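Local coordinates for heat shock protein, putative (Plasmodium falciparum, PDB 1Y6Z) that probably acts, as an Hsp90-family member, in ATP-dependent folding of client proteins, this chain being its middle domain, at residues B[49-54]-B[130-135]; B[93-98]-B[155-160]; B[179-184]-B[231-236]. One frame throughout, in Å; residues are numbered along the deposited sequence.

Contact 1: residues B[49-54]-B[130-135]; sequences SILYIP and LKSISM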
loop_
_atom_site.group_PDB
_atom_site.type_symbol
_atom_site.label_atom_id
_atom_site.label_comp_id
_atom_site.label_asym_id
_atom_site.label_seq_id
_atom_site.Cartn_x
_atom_site.Cartn_y
_atom_site.Cartn_z
ATOM N N SER B 49 11.573 14.518 6.703
ATOM C CA SER B 49 10.832 14.089 7.871
ATOM C C SER B 49 11.519 12.887 8.472
ATOM O O SER B 49 12.131 12.110 7.765
ATOM C CB SER B 49 9.364 13.781 7.578
ATOM O OG SER B 49 8.575 13.577 8.766
ATOM N N ILE B 50 11.501 12.814 9.791
ATOM C CA ILE B 50 11.879 11.543 10.444
ATOM C C ILE B 50 10.712 11.286 11.371
ATOM O O ILE B 50 10.354 12.187 12.141
ATOM C CB ILE B 50 13.194 11.606 11.284
ATOM C CG1 ILE B 50 14.356 12.218 10.497
ATOM C CG2 ILE B 50 13.516 10.157 11.809
ATOM C CD1 ILE B 50 15.661 12.370 11.291
ATOM N N LEU B 51 10.125 10.082 11.315
ATOM C CA LEU B 51 8.948 9.782 12.065
ATOM C C LEU B 51 9.316 8.541 12.887
ATOM O O LEU B 51 9.957 7.683 12.375
ATOM C CB LEU B 51 7.835 9.396 11.091
ATOM C CG LEU B 51 7.253 10.524 10.184
ATOM C CD1 LEU B 51 6.085 9.810 9.350
ATOM C CD2 LEU B 51 6.704 11.611 11.046
ATOM N N TYR B 52 8.945 8.516 14.162
ATOM C CA TYR B 52 9.275 7.446 15.100
ATOM C C TYR B 52 7.967 6.909 15.702
ATOM O O TYR B 52 7.073 7.662 16.046
ATOM C CB TYR B 52 10.062 8.012 16.264
ATOM C CG TYR B 52 11.479 8.484 15.897
ATOM C CD1 TYR B 52 11.712 9.793 15.503
ATOM C CD2 TYR B 52 12.552 7.592 15.975
ATOM C CE1 TYR B 52 13.022 10.254 15.188
ATOM C CE2 TYR B 52 13.826 8.019 15.650
ATOM C CZ TYR B 52 14.060 9.347 15.261
ATOM O OH TYR B 52 15.370 9.769 15.006
ATOM N N ILE B 53 7.915 5.602 15.899
ATOM C CA ILE B 53 6.955 4.951 16.745
ATOM C C ILE B 53 7.656 4.781 18.069
ATOM O O ILE B 53 8.729 4.132 18.143
ATOM C CB ILE B 53 6.555 3.592 16.181
ATOM C CG1 ILE B 53 5.814 3.807 14.860
ATOM C CG2 ILE B 53 5.656 2.804 17.182
ATOM C CD1 ILE B 53 5.409 2.474 14.236
ATOM N N PRO B 54 7.109 5.394 19.113
ATOM C CA PRO B 54 7.746 5.326 20.432
ATOM C C PRO B 54 7.811 3.901 20.956
ATOM O O PRO B 54 7.010 3.076 20.548
ATOM C CB PRO B 54 6.805 6.208 21.317
ATOM C CG PRO B 54 6.264 7.186 20.334
ATOM C CD PRO B 54 5.933 6.278 19.151
ATOM N N LEU B 130 0.679 8.206 4.874
ATOM C CA LEU B 130 1.146 7.111 4.077
ATOM C C LEU B 130 2.503 6.486 4.529
ATOM O O LEU B 130 2.609 5.254 4.537
ATOM C CB LEU B 130 1.051 7.443 2.583
ATOM C CG LEU B 130 -0.437 7.800 2.237
ATOM C CD1 LEU B 130 -0.674 8.139 0.732
ATOM C CD2 LEU B 130 -1.557 6.795 2.759
ATOM N N LYS B 131 3.496 7.302 4.921
ATOM C CA LYS B 131 4.780 6.768 5.397
ATOM C C LYS B 131 4.536 6.034 6.724
ATOM O O LYS B 131 5.194 5.030 6.996
ATOM C CB LYS B 131 5.839 7.878 5.597
ATOM C CG LYS B 131 6.421 8.381 4.285
ATOM C CD LYS B 131 7.421 7.429 3.737
ATOM C CE LYS B 131 7.986 7.991 2.429
ATOM N NZ LYS B 131 8.765 6.964 1.717
ATOM N N SER B 132 3.606 6.552 7.530
ATOM C CA SER B 132 3.318 5.957 8.863
ATOM C C SER B 132 2.665 4.575 8.678
ATOM O O SER B 132 3.035 3.646 9.328
ATOM C CB SER B 132 2.349 6.860 9.653
ATOM O OG SER B 132 2.977 8.086 9.941
ATOM N N ILE B 133 1.690 4.462 7.766
ATOM C CA ILE B 133 1.102 3.148 7.470
ATOM C C ILE B 133 2.114 2.113 6.919
ATOM O O ILE B 133 2.143 0.977 7.382
ATOM C CB ILE B 133 -0.179 3.293 6.579
ATOM C CG1 ILE B 133 -1.220 4.131 7.336
ATOM C CG2 ILE B 133 -0.697 1.887 6.138
ATOM C CD1 ILE B 133 -2.507 4.604 6.540
ATOM N N SER B 134 2.984 2.528 5.991
ATOM C CA SER B 134 3.968 1.662 5.400
ATOM C C SER B 134 5.000 1.203 6.451
ATOM O O SER B 134 5.387 0.016 6.469
ATOM C CB SER B 134 4.580 2.330 4.126
ATOM O OG SER B 134 5.725 1.614 3.670
ATOM N N MET B 135 5.389 2.125 7.361
ATOM C CA MET B 135 6.247 1.820 8.506
ATOM C C MET B 135 5.611 0.695 9.364
ATOM O O MET B 135 6.307 -0.250 9.719
ATOM C CB MET B 135 6.533 3.082 9.379
ATOM C CG MET B 135 7.328 2.810 10.721
ATOM S SD MET B 135 8.058 4.302 11.509
ATOM C CE MET B 135 6.623 5.330 11.387
#
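The hydroxyl of S132 meets L51 from one side while bonding back along its own helix: OG hydrogen-bonds to the carbonyl of I128, one turn earlier, and L51 CD1 packs against S132 OG at 3.6 Å. S132 places OG beside its backbone N, with chi1 at -65°, where it can reach that carbonyl, so this buried hydroxyl is satisfied within the helix, and what it meets of L51 is a methyl. L51 CD1 also lies 4.2 Å from K131 CB; beyond that point the lysine chain leads away, and its NZ forms a salt bridge with E141 of the second subunit. One turn on, M135 supplies the larger apolar surface. Its thioether folds at the end (chi3 47°), which lays CE 3.9 Å from I53 CG1 and 4.3 Å from L51 CB, while M135 SD stands 4.0 Å from L51 O. I53 and M135 lie alongside each other, running opposite ways, with I53 CD1 4.0 Å from M135 CG. Strand 47-53 thus turns L51 and I53 onto helix 121-141, whereas Y52 faces helix 16-27 on the other side of the sheet; F150 and F154 of helix 145-164 pack beside I53.

Contact 2: residues B[93-98]-B[155-160]; sequences WLTFLR and GKYLKI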
loop_
_atom_site.group_PDB
_atom_site.type_symbol
_atom_site.label_atom_id
_atom_site.label_comp_id
_atom_site.label_asym_id
_atom_site.label_seq_id
_atom_site.Cartn_x
_atom_site.Cartn_y
_atom_site.Cartn_z
ATOM N N TRP B 93 -5.751 9.635 15.148
ATOM C CA TRP B 93 -5.340 8.275 15.491
ATOM C C TRP B 93 -3.795 8.129 15.436
ATOM O O TRP B 93 -3.256 7.219 16.030
ATOM C CB TRP B 93 -6.032 7.210 14.654
ATOM C CG TRP B 93 -5.578 7.137 13.272
ATOM C CD1 TRP B 93 -6.048 7.876 12.239
ATOM C CD2 TRP B 93 -4.519 6.296 12.739
ATOM N NE1 TRP B 93 -5.353 7.573 11.097
ATOM C CE2 TRP B 93 -4.451 6.560 11.365
ATOM C CE3 TRP B 93 -3.669 5.303 13.298
ATOM C CZ2 TRP B 93 -3.523 5.898 10.505
ATOM C CZ3 TRP B 93 -2.776 4.607 12.439
ATOM C CH2 TRP B 93 -2.700 4.935 11.064
ATOM N N LEU B 94 -3.111 9.060 14.780
ATOM C CA LEU B 94 -1.650 9.072 14.710
ATOM C C LEU B 94 -0.935 9.962 15.725
ATOM O O LEU B 94 0.267 10.206 15.572
ATOM C CB LEU B 94 -1.213 9.528 13.317
ATOM C CG LEU B 94 -1.463 8.398 12.330
ATOM C CD1 LEU B 94 -1.399 9.048 10.974
ATOM C CD2 LEU B 94 -0.371 7.272 12.508
ATOM N N THR B 95 -1.664 10.409 16.745
ATOM C CA THR B 95 -1.157 11.271 17.828
ATOM C C THR B 95 0.032 10.636 18.552
ATOM O O THR B 95 0.826 11.345 19.151
ATOM C CB THR B 95 -2.257 11.626 18.876
ATOM O OG1 THR B 95 -1.777 12.641 19.798
ATOM C CG2 THR B 95 -2.723 10.404 19.663
ATOM N N PHE B 96 0.133 9.310 18.506
ATOM C CA PHE B 96 1.236 8.602 19.238
ATOM C C PHE B 96 2.572 8.733 18.515
ATOM O O PHE B 96 3.598 8.486 19.111
ATOM C CB PHE B 96 0.919 7.129 19.510
ATOM C CG PHE B 96 0.807 6.287 18.251
ATOM C CD1 PHE B 96 -0.406 6.122 17.614
ATOM C CD2 PHE B 96 1.955 5.693 17.689
ATOM C CE1 PHE B 96 -0.547 5.326 16.456
ATOM C CE2 PHE B 96 1.838 4.927 16.475
ATOM C CZ PHE B 96 0.597 4.737 15.895
ATOM N N LEU B 97 2.596 9.127 17.233
ATOM C CA LEU B 97 3.859 9.280 16.535
ATOM C C LEU B 97 4.663 10.474 17.131
ATOM O O LEU B 97 4.082 11.469 17.544
ATOM C CB LEU B 97 3.569 9.670 15.042
ATOM C CG LEU B 97 2.973 8.672 14.072
ATOM C CD1 LEU B 97 2.934 9.436 12.695
ATOM C CD2 LEU B 97 3.889 7.530 13.913
ATOM N N ARG B 98 5.978 10.361 17.148
ATOM C CA ARG B 98 6.849 11.469 17.498
ATOM C C ARG B 98 7.765 11.658 16.291
ATOM O O ARG B 98 8.207 10.687 15.673
ATOM C CB ARG B 98 7.646 11.161 18.772
ATOM C CG ARG B 98 6.779 10.974 20.013
ATOM C CD ARG B 98 6.175 12.299 20.352
ATOM N NE ARG B 98 5.295 12.364 21.529
ATOM C CZ ARG B 98 3.967 12.301 21.478
ATOM N NH1 ARG B 98 3.352 12.047 20.343
ATOM N NH2 ARG B 98 3.248 12.418 22.592
ATOM N N GLY B 155 -2.224 -0.423 19.522
ATOM C CA GLY B 155 -3.368 -1.031 18.808
ATOM C C GLY B 155 -4.692 -0.322 19.012
ATOM O O GLY B 155 -5.506 -0.314 18.096
ATOM N N LYS B 156 -4.929 0.256 20.218
ATOM C CA LYS B 156 -6.140 1.017 20.446
ATOM C C LYS B 156 -6.243 2.180 19.472
ATOM O O LYS B 156 -7.344 2.499 18.998
ATOM C CB LYS B 156 -6.215 1.528 21.904
ATOM C CG LYS B 156 -4.934 2.306 22.345
ATOM C CD LYS B 156 -4.939 2.510 23.885
ATOM C CE LYS B 156 -4.008 3.671 24.250
ATOM N NZ LYS B 156 -4.115 3.942 25.792
ATOM N N TYR B 157 -5.094 2.809 19.144
ATOM C CA TYR B 157 -5.109 3.968 18.210
ATOM C C TYR B 157 -5.495 3.511 16.793
ATOM O O TYR B 157 -6.207 4.186 16.096
ATOM C CB TYR B 157 -3.755 4.686 18.190
ATOM C CG TYR B 157 -3.555 5.431 19.461
ATOM C CD1 TYR B 157 -2.746 4.927 20.461
ATOM C CD2 TYR B 157 -4.243 6.600 19.691
ATOM C CE1 TYR B 157 -2.586 5.664 21.690
ATOM C CE2 TYR B 157 -4.080 7.360 20.918
ATOM C CZ TYR B 157 -3.267 6.892 21.886
ATOM O OH TYR B 157 -3.170 7.571 23.125
ATOM N N LEU B 158 -4.980 2.377 16.409
ATOM C CA LEU B 158 -5.288 1.849 15.052
ATOM C C LEU B 158 -6.778 1.551 14.941
ATOM O O LEU B 158 -7.414 1.880 13.934
ATOM C CB LEU B 158 -4.429 0.630 14.808
ATOM C CG LEU B 158 -3.030 0.903 14.238
ATOM C CD1 LEU B 158 -2.112 1.757 15.160
ATOM C CD2 LEU B 158 -2.359 -0.466 13.893
ATOM N N LYS B 159 -7.362 1.032 16.045
ATOM C CA LYS B 159 -8.812 0.683 16.108
ATOM C C LYS B 159 -9.618 1.925 15.935
ATOM O O LYS B 159 -10.570 1.927 15.172
ATOM C CB LYS B 159 -9.145 -0.053 17.400
ATOM C CG LYS B 159 -8.744 -1.529 17.368
ATOM C CD LYS B 159 -8.752 -2.127 18.789
ATOM C CE LYS B 159 -8.096 -3.487 18.845
ATOM N NZ LYS B 159 -7.826 -3.759 20.340
ATOM N N ILE B 160 -9.178 3.019 16.584
ATOM C CA ILE B 160 -9.809 4.351 16.381
ATOM C C ILE B 160 -9.609 4.840 14.937
ATOM O O ILE B 160 -10.531 5.398 14.343
ATOM C CB ILE B 160 -9.308 5.372 17.406
ATOM C CG1 ILE B 160 -9.884 5.051 18.790
ATOM C CG2 ILE B 160 -9.693 6.858 17.015
ATOM C CD1 ILE B 160 -8.934 5.507 19.870
#
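A type I beta turn, L94 to L97, leads into strand 98-103, and T95 and F96 within it, with W93 just before it, rest on Y157 and L158 of helix 145-164. The closest approaches pair carbon with carbonyl oxygen in both directions: W93 CB lies 3.4 Å from Y157 O, and Y157 CB the same distance from W93 O, a buried oxygen with no polar partner in the model. The F96 and Y157 rings meet obliquely, centroids 5.5 Å apart and planes at 42°, with F96 CD1 3.7 Å from Y157 CB. F96 holds its ring between backbone N and carbonyl carbon (chi1 65°), which swings it toward the helix. T95 CG2 adds a methyl at 3.6 Å from Y157 CE2. The turn that presents these groups is braced behind by R98, whose NH1 hydrogen-bonds to both T95 O (2.9 Å) and L97 O, while NH2 forms a salt bridge with E60. L158 sends CD1 to the edge of the W93 indole, 4.0 Å from CZ3, and F96 CZ is 4.1 Å from the same methyl. Polar ends of the large rings leave the interface: W93 NE1 bonds D165, and Y157 OH reaches the carbonyl of M65.

Contact 3: residues B[179-184]-B[231-236]; sequences YSINSG and VLFSLE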
loop_
_atom_site.group_PDB
_atom_site.type_symbol
_atom_site.label_atom_id
_atom_site.label_comp_id
_atom_site.label_asym_id
_atom_site.label_seq_id
_atom_site.Cartn_x
_atom_site.Cartn_y
_atom_site.Cartn_z
ATOM N N TYR B 179 -8.768 -11.473 19.610
ATOM C CA TYR B 179 -8.859 -12.856 20.042
ATOM C C TYR B 179 -10.087 -13.421 19.359
ATOM O O TYR B 179 -11.020 -12.684 19.091
ATOM C CB TYR B 179 -9.009 -12.911 21.572
ATOM C CG TYR B 179 -7.689 -12.733 22.293
ATOM C CD1 TYR B 179 -7.430 -11.603 23.080
ATOM C CD2 TYR B 179 -6.673 -13.650 22.108
ATOM C CE1 TYR B 179 -6.178 -11.449 23.726
ATOM C CE2 TYR B 179 -5.437 -13.513 22.738
ATOM C CZ TYR B 179 -5.192 -12.420 23.543
ATOM O OH TYR B 179 -3.934 -12.314 24.140
ATOM N N SER B 180 -10.093 -14.732 19.111
ATOM C CA SER B 180 -11.276 -15.376 18.566
ATOM C C SER B 180 -11.464 -16.709 19.282
ATOM O O SER B 180 -10.651 -17.049 20.153
ATOM C CB SER B 180 -11.117 -15.606 17.078
ATOM O OG SER B 180 -10.153 -16.608 16.846
ATOM N N ILE B 181 -12.501 -17.466 18.897
ATOM C CA ILE B 181 -12.663 -18.852 19.402
ATOM C C ILE B 181 -11.474 -19.736 19.002
ATOM O O ILE B 181 -10.938 -20.466 19.832
ATOM C CB ILE B 181 -13.995 -19.505 18.918
ATOM C CG1 ILE B 181 -15.221 -18.616 19.277
ATOM C CG2 ILE B 181 -14.102 -20.958 19.447
ATOM C CD1 ILE B 181 -16.626 -19.073 18.674
ATOM N N ASN B 182 -11.063 -19.688 17.734
ATOM C CA ASN B 182 -10.019 -20.587 17.286
ATOM C C ASN B 182 -8.587 -20.129 17.500
ATOM O O ASN B 182 -7.671 -20.932 17.332
ATOM C CB ASN B 182 -10.232 -21.005 15.841
ATOM C CG ASN B 182 -11.594 -21.609 15.615
ATOM O OD1 ASN B 182 -12.069 -21.661 14.473
ATOM N ND2 ASN B 182 -12.263 -22.019 16.701
ATOM N N SER B 183 -8.395 -18.856 17.887
ATOM C CA SER B 183 -7.056 -18.232 17.893
ATOM C C SER B 183 -6.110 -18.675 19.027
ATOM O O SER B 183 -4.876 -18.671 18.858
ATOM C CB SER B 183 -7.181 -16.706 17.889
ATOM O OG SER B 183 -7.398 -16.214 19.200
ATOM N N GLY B 184 -6.658 -19.017 20.183
ATOM C CA GLY B 184 -5.815 -19.493 21.289
ATOM C C GLY B 184 -5.399 -18.364 22.197
ATOM O O GLY B 184 -6.158 -17.415 22.371
ATOM N N VAL B 231 -15.360 -16.849 15.412
ATOM C CA VAL B 231 -15.958 -15.599 15.812
ATOM C C VAL B 231 -14.912 -14.809 16.594
ATOM O O VAL B 231 -14.312 -15.302 17.545
ATOM C CB VAL B 231 -17.174 -15.807 16.743
ATOM C CG1 VAL B 231 -17.738 -14.477 17.243
ATOM C CG2 VAL B 231 -18.265 -16.531 16.001
ATOM N N LEU B 232 -14.731 -13.554 16.203
ATOM C CA LEU B 232 -13.808 -12.667 16.930
ATOM C C LEU B 232 -14.452 -12.136 18.192
ATOM O O LEU B 232 -15.670 -11.964 18.242
ATOM C CB LEU B 232 -13.472 -11.447 16.076
ATOM C CG LEU B 232 -13.061 -11.784 14.651
ATOM C CD1 LEU B 232 -13.190 -10.470 13.810
ATOM C CD2 LEU B 232 -11.674 -12.400 14.732
ATOM N N PHE B 233 -13.624 -11.809 19.178
ATOM C CA PHE B 233 -14.126 -11.206 20.411
ATOM C C PHE B 233 -13.906 -9.685 20.487
ATOM O O PHE B 233 -12.785 -9.200 20.301
ATOM C CB PHE B 233 -13.447 -11.870 21.612
ATOM C CG PHE B 233 -13.643 -13.378 21.700
ATOM C CD1 PHE B 233 -12.659 -14.175 22.273
ATOM C CD2 PHE B 233 -14.804 -13.991 21.215
ATOM C CE1 PHE B 233 -12.832 -15.575 22.369
ATOM C CE2 PHE B 233 -14.983 -15.394 21.293
ATOM C CZ PHE B 233 -14.013 -16.171 21.857
ATOM N N SER B 234 -14.990 -8.955 20.744
ATOM C CA SER B 234 -14.949 -7.553 21.152
ATOM C C SER B 234 -14.946 -7.478 22.703
ATOM O O SER B 234 -15.824 -8.012 23.391
ATOM C CB SER B 234 -16.100 -6.775 20.513
ATOM O OG SER B 234 -16.264 -5.485 21.083
ATOM N N LEU B 235 -13.905 -6.878 23.258
ATOM C CA LEU B 235 -13.783 -6.812 24.703
ATOM C C LEU B 235 -13.809 -5.362 25.207
ATOM O O LEU B 235 -13.827 -5.120 26.405
ATOM C CB LEU B 235 -12.548 -7.576 25.168
ATOM C CG LEU B 235 -12.296 -9.002 24.628
ATOM C CD1 LEU B 235 -10.965 -9.539 25.086
ATOM C CD2 LEU B 235 -13.398 -10.031 24.967
ATOM N N GLU B 236 -13.857 -4.382 24.311
ATOM C CA GLU B 236 -14.144 -3.050 24.800
ATOM C C GLU B 236 -14.857 -2.152 23.839
ATOM O O GLU B 236 -14.934 -2.473 22.618
ATOM C CB GLU B 236 -12.898 -2.382 25.334
ATOM C CG GLU B 236 -11.841 -1.979 24.320
ATOM C CD GLU B 236 -10.661 -1.338 25.064
ATOM O OE1 GLU B 236 -9.647 -2.068 25.241
ATOM O OE2 GLU B 236 -10.821 -0.150 25.534
HETATM O O HOH W 1 -10.236 -9.616 21.201
#
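Two backbone hydrogen bonds, F233 N to Y179 O at 2.7 Å and I181 N to V231 O at 3.1 Å, tie the loop 179-184 to strand 231-234. The first is nearly straight (165° at the hydrogen), the second more bent (148°). They flank S180 and L232, which face each other as a non-hydrogen-bonded antiparallel pair, so a single bridge attaches the loop to the edge strand of a sheet that is otherwise parallel. A water completes the Y179-F233 pair, standing in for a direct bond from Y179 N to F233 O: it accepts from Y179 N at 2.9 Å and donates to F233 O at 2.7 Å. Behind the bridge the loop is held by its own serines: S180 N donates to S183 OG, and S180 OG, set between its backbone N and carbonyl carbon (chi1 70°), bonds to D230, whose carboxylate also takes N182 N. Side chains close over this polar core. The F233 ring lies under the loop backbone, with S180 CA 4.0 Å above the plane of the F233 ring and over its centre. I181 crosses the phenyl at about a right angle, its CG1 3.8 Å from F233 CZ, and sends CD1 on to V231 CB at 3.8 Å. Y179 CB touches F233 CD1 at 3.9 Å before the tyrosine ring leads off toward K212 and K187. The hydrogen bonds across the contact are thus main-chain or water-mediated and the side-chain packing is apolar, while D230, bonded to S180 OG and N182 N, probably contributes to fixing the course of the loop.

Contacts 1 and 2 share one core, their centres 12 Å apart: the probable hydrogen bond from Y52 N to R98 O (2.7 Å) joins strands 47-53 and 98-103, and L97 packs on S132. Their helices, 121-141 and 145-164, follow each other in the chain. Contact 3 belongs to the three-stranded parallel sheet, apart from the five-stranded mixed sheet of contact 1, its centre 21 Å from that of contact 2 and 29 Å from that of contact 1; its nearest atoms stay about 5 Å from those of contact 2. D239, at the start of helix 237-249, connects the two regions, pairing with K159 of contact 2 and with L235 N of contact 3.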